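Local coordinates for protein aminopeptidase (Aneurinibacillus sp. AM-1, PDB 5IB9) that probably acts as a zinc-dependent aminopeptidase that removes amino acids from the N termini of peptides, at residues A[312-317]-A[341-346]; A[321-326]-A[357-362]; A[328-333]-A[393-398]; A[337-342]-A[411-416]. All blocks are in the same frame, centred on the assembly; numbering follows the deposited sequence.

Contact 1: residues A[312-317]-A[341-346]; sequences IMYTID and GQEGRS. With BES (2-(3-amino-2-hydroxy-4-phenyl-butyrylamino)-4-methyl-pentanoic acid), chain H.
Y314 presents one face of its ring to the CB of E343, which stands 3.7 Å from the Y314 ring centroid and 21° off the ring normal, a CH-pi contact displaced toward the rim. CG2 of I312, two residues earlier on the same strand, packs on the opposite face, while the G341 carbonyl carbon lies in plane at the edge. The Y314 and E343 side chains run side by side, and it is the E343 methylene, not its carboxylate, that meets the ring. From there E343 bends at chi2 (59°), which brings OE2 back to accept from the backbone N of G344 at 2.8 Å through its anti lone pair. Strands 310-315 and 340-342 are parallel neighbours connected through helix 322-334, the beta-alpha-beta arrangement of the M28 peptidase core. M313 O accepts from G341 N, and T315 N donates to G341 O at 2.9 Å. The pairing continues through a bridge between T315 and Q342, where T315 O takes E343 N from above its carbonyl plane. Q342, extended beyond CG, reaches forward so that NE2 donates to I316 O at 3.0 Å, with that oxygen in its amide plane. I316 CD1 presses on G344 CA at 3.5 Å, a tight approach. Past this point the chain enters the inhibitor pocket: R345 NE (2.7 Å) and NH2 (2.9 Å) both grip BES O4, one face of the guanidinium lies against BES C8, and the R345 carbonyl accepts from BES N1. NH1 of R345 makes a long salt bridge back to E343 OE1.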
# COMPACT_ATOMS: atom_id res chain seq x y z
N ILE A 312 7.79 -12.57 27.98
CA ILE A 312 8.07 -13.64 27.04
C ILE A 312 8.44 -12.98 25.72
O ILE A 312 8.05 -11.81 25.46
CB ILE A 312 6.84 -14.57 26.89
CG1 ILE A 312 7.14 -15.79 25.97
CG2 ILE A 312 5.66 -13.81 26.43
CD1 ILE A 312 6.19 -16.95 26.30
N MET A 313 9.12 -13.73 24.87
CA MET A 313 9.37 -13.21 23.50
C MET A 313 8.56 -14.03 22.52
O MET A 313 8.70 -15.23 22.52
CB MET A 313 10.81 -13.45 23.16
CG MET A 313 11.76 -12.76 24.11
SD MET A 313 13.52 -13.01 23.80
CE MET A 313 13.69 -14.80 24.17
N TYR A 314 7.79 -13.41 21.62
CA TYR A 314 7.01 -14.18 20.67
C TYR A 314 7.53 -13.95 19.26
O TYR A 314 7.81 -12.82 18.83
CB TYR A 314 5.57 -13.72 20.68
CG TYR A 314 4.72 -14.26 21.82
CD1 TYR A 314 4.72 -15.59 22.15
CD2 TYR A 314 3.97 -13.38 22.55
CE1 TYR A 314 3.91 -16.04 23.26
CE2 TYR A 314 3.13 -13.83 23.68
CZ TYR A 314 3.12 -15.16 23.95
OH TYR A 314 2.38 -15.64 25.04
N THR A 315 7.65 -15.04 18.48
CA THR A 315 8.00 -14.93 17.12
C THR A 315 6.83 -15.48 16.24
O THR A 315 6.02 -16.32 16.73
CB THR A 315 9.31 -15.64 16.72
OG1 THR A 315 9.07 -17.05 16.93
CG2 THR A 315 10.45 -15.18 17.65
N ILE A 316 6.77 -15.05 15.00
CA ILE A 316 5.60 -15.45 14.14
C ILE A 316 5.60 -16.95 13.88
O ILE A 316 4.47 -17.49 13.89
CB ILE A 316 5.73 -14.69 12.78
CG1 ILE A 316 5.64 -13.15 13.00
CG2 ILE A 316 4.68 -15.16 11.77
CD1 ILE A 316 4.48 -12.65 13.83
N ASP A 317 6.80 -17.51 13.62
CA ASP A 317 6.91 -18.94 13.33
C ASP A 317 7.21 -19.79 14.55
O ASP A 317 7.44 -20.99 14.39
CB ASP A 317 7.91 -19.15 12.19
CG ASP A 317 9.23 -18.47 12.43
OD1 ASP A 317 10.05 -18.42 11.45
OD2 ASP A 317 9.49 -17.99 13.58
N GLY A 341 7.91 -17.97 22.49
CA GLY A 341 6.78 -18.73 22.00
C GLY A 341 6.39 -18.27 20.60
O GLY A 341 7.09 -17.47 19.97
N GLN A 342 5.18 -18.68 20.16
CA GLN A 342 4.69 -18.34 18.83
C GLN A 342 3.51 -17.42 18.98
O GLN A 342 2.50 -17.82 19.56
CB GLN A 342 4.20 -19.63 18.11
CG GLN A 342 3.75 -19.28 16.70
CD GLN A 342 3.61 -20.50 15.80
OE1 GLN A 342 3.44 -21.61 16.30
NE2 GLN A 342 3.66 -20.32 14.50
N GLU A 343 3.60 -16.18 18.45
CA GLU A 343 2.44 -15.37 18.38
C GLU A 343 2.74 -14.21 17.41
O GLU A 343 3.89 -13.73 17.31
CB GLU A 343 2.06 -14.81 19.75
CG GLU A 343 0.83 -13.99 19.76
CD GLU A 343 -0.43 -14.72 19.27
OE1 GLU A 343 -1.17 -15.17 20.20
OE2 GLU A 343 -0.65 -14.81 18.01
N GLY A 344 1.69 -13.77 16.77
CA GLY A 344 1.68 -12.62 15.85
C GLY A 344 0.98 -11.45 16.59
O GLY A 344 1.25 -11.19 17.78
N ARG A 345 0.07 -10.78 15.90
CA ARG A 345 -0.87 -9.82 16.48
C ARG A 345 -0.22 -8.50 16.88
O ARG A 345 -0.76 -7.77 17.76
CB ARG A 345 -1.65 -10.36 17.73
CG ARG A 345 -2.42 -11.67 17.48
CD ARG A 345 -2.89 -12.33 18.85
NE ARG A 345 -3.81 -11.47 19.60
CZ ARG A 345 -4.34 -11.77 20.78
NH1 ARG A 345 -4.10 -12.95 21.35
NH2 ARG A 345 -5.14 -10.90 21.39
N SER A 346 1.01 -8.23 16.36
CA SER A 346 1.65 -6.88 16.67
C SER A 346 2.62 -6.63 15.51
O SER A 346 2.73 -7.40 14.60
CB SER A 346 2.31 -6.86 18.05
OG SER A 346 2.56 -5.52 18.44
N2 BES H . -1.02 -5.94 21.91
C1 BES H . -2.04 -6.52 21.04
C6 BES H . -1.58 -7.92 20.65
C7 BES H . -1.58 -9.01 21.72
C8 BES H . -2.59 -9.12 22.71
C12 BES H . -0.54 -9.96 21.68
C9 BES H . -2.53 -10.17 23.65
C11 BES H . -0.48 -11.02 22.63
C10 BES H . -1.48 -11.11 23.61
C2 BES H . -2.24 -5.64 19.80
O2 BES H . -2.33 -4.34 20.40
C3 BES H . -3.56 -6.04 19.24
O3 BES H . -4.56 -5.81 19.91
N1 BES H . -3.56 -6.67 18.12
C4 BES H . -4.83 -7.16 17.57
C13 BES H . -4.41 -7.83 16.27
C14 BES H . -3.80 -6.88 15.23
C15 BES H . -3.60 -7.75 14.00
C16 BES H . -4.61 -5.62 14.94
C5 BES H . -5.46 -8.27 18.39
O1 BES H . -6.69 -8.54 18.22
O4 BES H . -4.81 -8.94 19.22

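Contact 2: residues A[321-326]-A[357-362]; sequences NRVTDL and PAALFI. With BES (2-(3-amino-2-hydroxy-4-phenyl-butyrylamino)-4-methyl-pentanoic acid), chain H.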
# COMPACT_ATOMS: atom_id res chain seq x y z
N ASN A 321 15.30 -16.69 16.80
CA ASN A 321 16.04 -15.93 15.79
C ASN A 321 17.02 -15.00 16.47
O ASN A 321 17.20 -15.10 17.69
CB ASN A 321 15.11 -15.16 14.84
CG ASN A 321 14.19 -14.21 15.58
OD1 ASN A 321 14.65 -13.52 16.48
ND2 ASN A 321 12.87 -14.17 15.22
N ARG A 322 17.71 -14.15 15.75
CA ARG A 322 18.73 -13.34 16.40
C ARG A 322 18.15 -12.43 17.50
O ARG A 322 18.78 -12.19 18.48
CB ARG A 322 19.47 -12.53 15.35
CG ARG A 322 20.62 -11.62 15.95
CD ARG A 322 21.31 -10.76 14.94
NE ARG A 322 21.99 -11.55 13.94
CZ ARG A 322 21.58 -11.68 12.71
NH1 ARG A 322 20.50 -11.10 12.27
NH2 ARG A 322 22.27 -12.44 11.93
N VAL A 323 16.92 -11.98 17.30
CA VAL A 323 16.36 -11.08 18.34
C VAL A 323 16.08 -11.92 19.61
O VAL A 323 16.31 -11.44 20.74
CB VAL A 323 15.04 -10.45 17.81
CG1 VAL A 323 14.31 -9.63 18.92
CG2 VAL A 323 15.36 -9.49 16.70
N THR A 324 15.49 -13.10 19.48
CA THR A 324 15.25 -13.89 20.70
C THR A 324 16.58 -14.35 21.29
O THR A 324 16.68 -14.47 22.56
CB THR A 324 14.30 -15.09 20.56
OG1 THR A 324 14.91 -16.05 19.66
CG2 THR A 324 12.97 -14.61 20.01
N ASP A 325 17.62 -14.58 20.48
CA ASP A 325 18.93 -14.92 21.08
C ASP A 325 19.49 -13.78 21.92
O ASP A 325 20.07 -13.99 23.01
CB ASP A 325 19.94 -15.30 19.97
CG ASP A 325 19.67 -16.60 19.33
OD1 ASP A 325 18.96 -17.45 19.84
OD2 ASP A 325 20.26 -16.79 18.22
N LEU A 326 19.35 -12.53 21.42
CA LEU A 326 19.90 -11.37 22.14
C LEU A 326 19.04 -11.11 23.41
O LEU A 326 19.61 -10.80 24.44
CB LEU A 326 19.87 -10.10 21.27
CG LEU A 326 20.98 -10.09 20.20
CD1 LEU A 326 20.59 -9.00 19.09
CD2 LEU A 326 22.45 -9.95 20.78
N PRO A 357 14.72 -10.87 11.10
CA PRO A 357 14.48 -11.49 12.44
C PRO A 357 13.67 -10.56 13.37
O PRO A 357 14.07 -9.39 13.48
CB PRO A 357 15.92 -11.75 13.00
CG PRO A 357 16.88 -11.71 11.76
CD PRO A 357 16.15 -10.65 10.83
N ALA A 358 12.60 -10.96 14.02
CA ALA A 358 11.75 -9.99 14.70
C ALA A 358 11.15 -10.74 15.86
O ALA A 358 10.88 -11.99 15.75
CB ALA A 358 10.61 -9.47 13.75
N ALA A 359 10.88 -10.07 16.98
CA ALA A 359 10.17 -10.69 18.07
C ALA A 359 9.42 -9.62 18.83
O ALA A 359 9.95 -8.45 18.96
CB ALA A 359 11.21 -11.35 19.05
N LEU A 360 8.33 -10.02 19.43
CA LEU A 360 7.49 -9.20 20.34
C LEU A 360 7.88 -9.53 21.74
O LEU A 360 7.95 -10.73 22.16
CB LEU A 360 6.04 -9.58 20.05
CG LEU A 360 5.09 -9.13 21.15
CD1 LEU A 360 5.00 -7.56 21.35
CD2 LEU A 360 3.61 -9.68 20.84
N PHE A 361 8.11 -8.49 22.49
CA PHE A 361 8.32 -8.54 24.00
C PHE A 361 7.07 -8.06 24.70
O PHE A 361 6.61 -6.95 24.39
CB PHE A 361 9.54 -7.66 24.43
CG PHE A 361 10.85 -8.19 23.88
CD1 PHE A 361 11.71 -8.85 24.73
CD2 PHE A 361 11.19 -8.07 22.53
CE1 PHE A 361 12.94 -9.41 24.28
CE2 PHE A 361 12.44 -8.64 22.06
CZ PHE A 361 13.27 -9.31 22.92
N ILE A 362 6.48 -8.92 25.55
CA ILE A 362 5.13 -8.66 26.16
C ILE A 362 5.08 -9.48 27.42
O ILE A 362 5.80 -10.50 27.55
CB ILE A 362 4.07 -9.15 25.19
CG1 ILE A 362 2.66 -8.87 25.77
CG2 ILE A 362 4.26 -10.60 24.73
CD1 ILE A 362 1.55 -8.91 24.63
N2 BES H . -1.02 -5.94 21.91
C1 BES H . -2.04 -6.52 21.04
C6 BES H . -1.58 -7.92 20.65
C7 BES H . -1.58 -9.01 21.72
C8 BES H . -2.59 -9.12 22.71
C12 BES H . -0.54 -9.96 21.68
C9 BES H . -2.53 -10.17 23.65
C11 BES H . -0.48 -11.02 22.63
C10 BES H . -1.48 -11.11 23.61
C2 BES H . -2.24 -5.64 19.80
O2 BES H . -2.33 -4.34 20.40
C3 BES H . -3.56 -6.04 19.24
O3 BES H . -4.56 -5.81 19.91
N1 BES H . -3.56 -6.67 18.12
C4 BES H . -4.83 -7.16 17.57
C13 BES H . -4.41 -7.83 16.27
C14 BES H . -3.80 -6.88 15.23
C15 BES H . -3.60 -7.75 14.00
C16 BES H . -4.61 -5.62 14.94
C5 BES H . -5.46 -8.27 18.39
O1 BES H . -6.69 -8.54 18.22
O4 BES H . -4.81 -8.94 19.22
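N321 reaches toward P357 and A358 through CB, CG and ND2. Its CB rests against P357 CB at 4.0 Å, and CG lies by the same proline carbon and near the A358 backbone N. At the amide the two branches divide. ND2 donates to A358 O at 3.0 Å, coming in from above the carbonyl plane, whereas OD1 turns back to its own helix and accepts from T324 N at 3.1 Å and weakly from V323 N. A chi1 of 57°, with CG between the backbone N and the carbonyl carbon, brings OD1 within reach of those two amides. N321 is therefore the N-cap of helix 322-334, and T324 OG1, itself hydrogen-bonded to Y412 OH, completes a capping box by accepting from N321 N at 3.0 Å. One amide both closes the helix start and fastens it to the strand. V323 CG1 packs on A359 CB at 3.5 Å and meets the F361 ring edge in plane at CE2, 3.8 Å away; CG2 of V323 lies by the P357 carbonyl. T324 CG2 also covers A359 CB. R322 runs alongside P357 while its NH1 bonds to I295 O. At the far end of the strand, I362 CD1 touches BES C11 at 3.5 Å in the inhibitor pocket. Helix 322-334 thus begins over strand 358-364, the axes of 322-326 and 358-362 lying 45° apart, with F298 of strand 294-300 touching V323, T315 of strand 310-315 beside N321 and T324, and helix 382-400 against L326 and F361.

Contact 3: residues A[328-333]-A[393-398]; sequences AAASSR and GSAVYQ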
# COMPACT_ATOMS: atom_id res chain seq x y z
N ALA A 328 17.33 -13.38 25.07
CA ALA A 328 17.65 -14.43 26.04
C ALA A 328 18.97 -14.19 26.64
O ALA A 328 19.14 -14.41 27.88
CB ALA A 328 17.60 -15.83 25.41
N ALA A 329 19.98 -13.77 25.91
CA ALA A 329 21.33 -13.53 26.43
C ALA A 329 21.26 -12.41 27.47
O ALA A 329 21.66 -12.59 28.61
CB ALA A 329 22.31 -13.07 25.35
N ALA A 330 20.62 -11.30 27.13
CA ALA A 330 20.56 -10.17 28.07
C ALA A 330 19.78 -10.61 29.27
O ALA A 330 20.24 -10.33 30.39
CB ALA A 330 19.86 -8.94 27.40
N SER A 331 18.63 -11.25 29.12
CA SER A 331 17.94 -11.69 30.32
C SER A 331 18.80 -12.60 31.17
O SER A 331 18.73 -12.52 32.41
CB SER A 331 16.59 -12.30 29.92
OG SER A 331 15.86 -12.61 31.15
N SER A 332 19.55 -13.50 30.59
CA SER A 332 20.28 -14.44 31.42
C SER A 332 21.27 -13.72 32.29
O SER A 332 21.61 -14.24 33.41
CB SER A 332 20.87 -15.48 30.47
OG SER A 332 22.08 -14.92 29.94
N ARG A 333 21.72 -12.54 31.89
CA ARG A 333 22.71 -11.79 32.70
C ARG A 333 21.95 -10.94 33.70
O ARG A 333 22.54 -10.65 34.79
CB ARG A 333 23.50 -10.84 31.84
CG ARG A 333 24.36 -11.62 30.78
CD ARG A 333 25.33 -10.75 30.03
NE ARG A 333 24.66 -9.68 29.29
CZ ARG A 333 24.36 -9.75 27.98
NH1 ARG A 333 24.56 -10.88 27.28
NH2 ARG A 333 23.82 -8.70 27.42
N GLY A 393 17.05 -3.05 26.17
CA GLY A 393 18.19 -2.16 25.86
C GLY A 393 19.51 -2.90 25.89
O GLY A 393 20.39 -2.58 25.07
N SER A 394 19.72 -3.79 26.89
CA SER A 394 20.99 -4.59 26.89
C SER A 394 21.11 -5.53 25.73
O SER A 394 22.24 -5.71 25.25
CB SER A 394 21.10 -5.39 28.19
OG SER A 394 21.15 -4.39 29.26
N ALA A 395 19.96 -6.08 25.26
CA ALA A 395 19.97 -6.96 24.07
C ALA A 395 20.38 -6.14 22.85
O ALA A 395 21.26 -6.59 22.09
CB ALA A 395 18.59 -7.61 23.80
N VAL A 396 19.80 -4.94 22.71
CA VAL A 396 20.15 -4.11 21.58
C VAL A 396 21.64 -3.67 21.70
O VAL A 396 22.39 -3.73 20.72
CB VAL A 396 19.26 -2.91 21.50
CG1 VAL A 396 19.81 -1.80 20.51
CG2 VAL A 396 17.80 -3.34 21.09
N TYR A 397 22.03 -3.28 22.91
CA TYR A 397 23.42 -2.77 23.02
C TYR A 397 24.42 -3.86 22.90
O TYR A 397 25.59 -3.61 22.56
CB TYR A 397 23.52 -2.15 24.41
CG TYR A 397 24.80 -1.39 24.65
CD1 TYR A 397 25.11 -0.29 23.87
CD2 TYR A 397 25.61 -1.75 25.68
CE1 TYR A 397 26.28 0.52 24.15
CE2 TYR A 397 26.79 -0.98 25.94
CZ TYR A 397 27.11 0.09 25.17
OH TYR A 397 28.33 0.83 25.47
N GLN A 398 24.05 -5.13 23.18
CA GLN A 398 25.01 -6.20 22.95
C GLN A 398 25.50 -6.15 21.47
O GLN A 398 26.65 -6.43 21.17
CB GLN A 398 24.38 -7.56 23.19
CG GLN A 398 25.35 -8.81 22.98
CD GLN A 398 24.90 -10.03 23.72
OE1 GLN A 398 24.09 -9.95 24.68
NE2 GLN A 398 25.38 -11.20 23.29
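Hydrogen bonding between R333 and Q398 is concentrated on one oxygen: NH1 (2.8 Å) and NH2 (3.0 Å) of R333 both donate to Q398 OE1, end-on and from the same face of the amide. That oxygen lies in the guanidinium plane, although the two flat groups are turned 54° apart. R333 bends at chi3 (-60°), which folds its guanidinium back so that A329 O and A330 CA lie over one face. D6 of helix 6-10 forms a salt bridge with R333 NE, and Q398 NE2 is held by V406 O. Replacing Q398 by alanine would probably take this shared acceptor from both R333 NH1 and NH2 and uncover A329 CB, which now lies 3.7 Å from Q398 OE1. Apolar packing centres on small residues where segments 328-333 and 393-398 of helices 322-334 and 382-400 cross at 121°, two helices of the M28 peptidase domain that both touch F298 of strand 294-300. A330 CB meets A395 CB at 4.0 Å, and S394 CB and the A395 backbone N pack closely on the same methyl. With alanine at this crossing, the axes of the two segments approach to 8.3 Å. S394 OG bonds back to the carbonyl of D390, a zinc-binding residue one turn earlier.

Contact 4: residues A[337-342]-A[411-416]; sequences VLPYGQ and DYPRRN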
# COMPACT_ATOMS: atom_id res chain seq x y z
N VAL A 337 15.86 -16.79 33.18
CA VAL A 337 15.47 -17.44 31.93
C VAL A 337 14.31 -16.74 31.29
O VAL A 337 13.29 -16.44 31.92
CB VAL A 337 15.01 -18.86 32.29
CG1 VAL A 337 14.39 -19.49 31.03
CG2 VAL A 337 16.16 -19.66 32.78
N LEU A 338 14.49 -16.36 30.02
CA LEU A 338 13.44 -15.74 29.22
C LEU A 338 12.95 -16.65 28.15
O LEU A 338 13.63 -16.87 27.18
CB LEU A 338 13.94 -14.38 28.63
CG LEU A 338 12.95 -13.56 27.79
CD1 LEU A 338 11.79 -13.27 28.69
CD2 LEU A 338 13.64 -12.18 27.42
N PRO A 339 11.75 -17.14 28.30
CA PRO A 339 11.21 -18.06 27.33
C PRO A 339 10.79 -17.40 26.00
O PRO A 339 10.62 -16.14 25.89
CB PRO A 339 9.96 -18.60 28.01
CG PRO A 339 10.03 -18.31 29.35
CD PRO A 339 10.80 -16.91 29.38
N TYR A 340 10.62 -18.20 24.96
CA TYR A 340 9.98 -17.67 23.74
C TYR A 340 8.72 -18.46 23.42
O TYR A 340 8.55 -19.60 23.93
CB TYR A 340 10.96 -17.66 22.53
CG TYR A 340 11.32 -19.06 22.01
CD1 TYR A 340 10.92 -19.43 20.72
CD2 TYR A 340 12.09 -19.91 22.80
CE1 TYR A 340 11.28 -20.74 20.22
CE2 TYR A 340 12.44 -21.24 22.30
CZ TYR A 340 12.01 -21.59 21.06
OH TYR A 340 12.33 -22.82 20.51
N GLY A 341 7.91 -17.97 22.49
CA GLY A 341 6.78 -18.73 22.00
C GLY A 341 6.39 -18.27 20.60
O GLY A 341 7.09 -17.47 19.97
N GLN A 342 5.18 -18.68 20.16
CA GLN A 342 4.69 -18.34 18.83
C GLN A 342 3.51 -17.42 18.98
O GLN A 342 2.50 -17.82 19.56
CB GLN A 342 4.20 -19.63 18.11
CG GLN A 342 3.75 -19.28 16.70
CD GLN A 342 3.61 -20.50 15.80
OE1 GLN A 342 3.44 -21.61 16.30
NE2 GLN A 342 3.66 -20.32 14.50
N ASP A 411 20.73 -21.74 26.34
CA ASP A 411 19.48 -22.45 26.15
C ASP A 411 18.40 -21.58 26.74
O ASP A 411 18.56 -20.89 27.76
CB ASP A 411 19.41 -23.80 26.90
CG ASP A 411 20.49 -24.77 26.46
OD1 ASP A 411 20.20 -25.75 25.74
OD2 ASP A 411 21.65 -24.53 26.87
N TYR A 412 17.27 -21.57 26.08
CA TYR A 412 16.12 -21.02 26.69
C TYR A 412 14.92 -21.72 26.10
O TYR A 412 14.97 -22.13 24.94
CB TYR A 412 16.16 -19.46 26.45
CG TYR A 412 16.25 -19.01 24.97
CD1 TYR A 412 17.49 -19.02 24.31
CD2 TYR A 412 15.14 -18.54 24.30
CE1 TYR A 412 17.63 -18.52 22.98
CE2 TYR A 412 15.27 -18.07 22.93
CZ TYR A 412 16.47 -18.04 22.35
OH TYR A 412 16.57 -17.61 21.04
N PRO A 413 13.80 -21.86 26.84
CA PRO A 413 12.71 -22.78 26.49
C PRO A 413 11.62 -22.17 25.70
O PRO A 413 11.41 -20.95 25.78
CB PRO A 413 12.14 -23.14 27.86
CG PRO A 413 12.30 -21.87 28.68
CD PRO A 413 13.64 -21.37 28.25
N ARG A 414 10.94 -22.98 24.89
CA ARG A 414 9.73 -22.59 24.26
C ARG A 414 8.62 -22.79 25.22
O ARG A 414 8.56 -23.84 25.88
CB ARG A 414 9.50 -23.43 23.01
CG ARG A 414 8.39 -22.96 22.04
CD ARG A 414 8.74 -23.62 20.66
NE ARG A 414 7.85 -23.32 19.54
CZ ARG A 414 6.53 -23.48 19.55
NH1 ARG A 414 5.93 -23.89 20.67
NH2 ARG A 414 5.80 -23.22 18.46
N ARG A 415 7.73 -21.81 25.34
CA ARG A 415 6.62 -21.90 26.27
C ARG A 415 5.33 -21.56 25.56
O ARG A 415 5.29 -20.60 24.80
CB ARG A 415 6.84 -21.05 27.50
CG ARG A 415 7.58 -21.87 28.55
CD ARG A 415 7.71 -21.25 29.92
NE ARG A 415 8.97 -21.71 30.55
CZ ARG A 415 9.56 -21.09 31.58
NH1 ARG A 415 8.99 -20.00 32.09
NH2 ARG A 415 10.71 -21.55 32.11
N ASN A 416 4.29 -22.36 25.80
CA ASN A 416 2.96 -22.22 25.13
C ASN A 416 1.86 -21.69 26.05
O ASN A 416 1.65 -20.46 26.15
CB ASN A 416 2.51 -23.54 24.49
CG ASN A 416 3.63 -24.20 23.68
OD1 ASN A 416 3.77 -25.43 23.67
ND2 ASN A 416 4.45 -23.38 23.01
O HOH W 1 11.61 -18.13 33.30
O HOH W 2 4.19 -21.08 21.45
O HOH W 3 3.37 -19.76 22.47
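The C-terminal tail 411-416 runs beside strand 340-342 of the peptidase domain, heading in broadly the same direction, 48° apart. Y340 and R414 form a single backbone bridge: Y340 N donates to P413 O at 3.0 Å, in the carbonyl plane, and R415 N donates to Y340 O at 2.7 Å, nearly in line with its C=O. R414 lays its aliphatic part over one face of the Y340 ring, with CB 4.1 Å from the Y340 centroid in a CH-pi contact. R414 is extended, CG anti to the backbone N (chi1 -168°), which carries CG and CD across the ring before NE bonds to G318 O. Beside it, CD2 of Y340 meets CD2 of Y412 at 3.7 Å, the rings inclined at 69°. A serine in place of Y340 would probably leave the R414 methylenes and this flank of Y412 without their apolar cover. Y412 also sits by L338 O, a buried carbonyl with no partner in the model, and its hydroxyl anchors the tail on helix 322-334 by bonding T324 and D325. Strand 340-342 pairs in parallel with strand 310-315, and the irregular tail adds its single bridge along the other side. V337 and R415 pack on prolines: V337 CG1 presses tightly on P413 CD at 3.4 Å, and one face of the R415 guanidinium covers P339 CG, 3.4 Å from R415 NH1. G341 CA lies against R415 O, where a CB would clash.

How the contacts relate
From the N terminus, the chain passes strand 310-315, helix 322-334 and strand 340-342, and contact 1 closes that first loop by setting the two strands side by side. Contact 2 opens inside this loop and ends beyond it, joining the start of the helix to strand 358-364, which also neighbours strand 310-315. Contact 3 starts farther along the same helix and closes on helix 382-400, crossing contacts 1 and 2. Contact 4 begins where contact 1 ends, sharing G341 and Q342, and reaches the C-terminal tail, crossing contacts 2 and 3. None lies wholly within another. Together they bind the sheet edge, its two helices and the tail, with contacts 1 and 2 also meeting at the inhibitor.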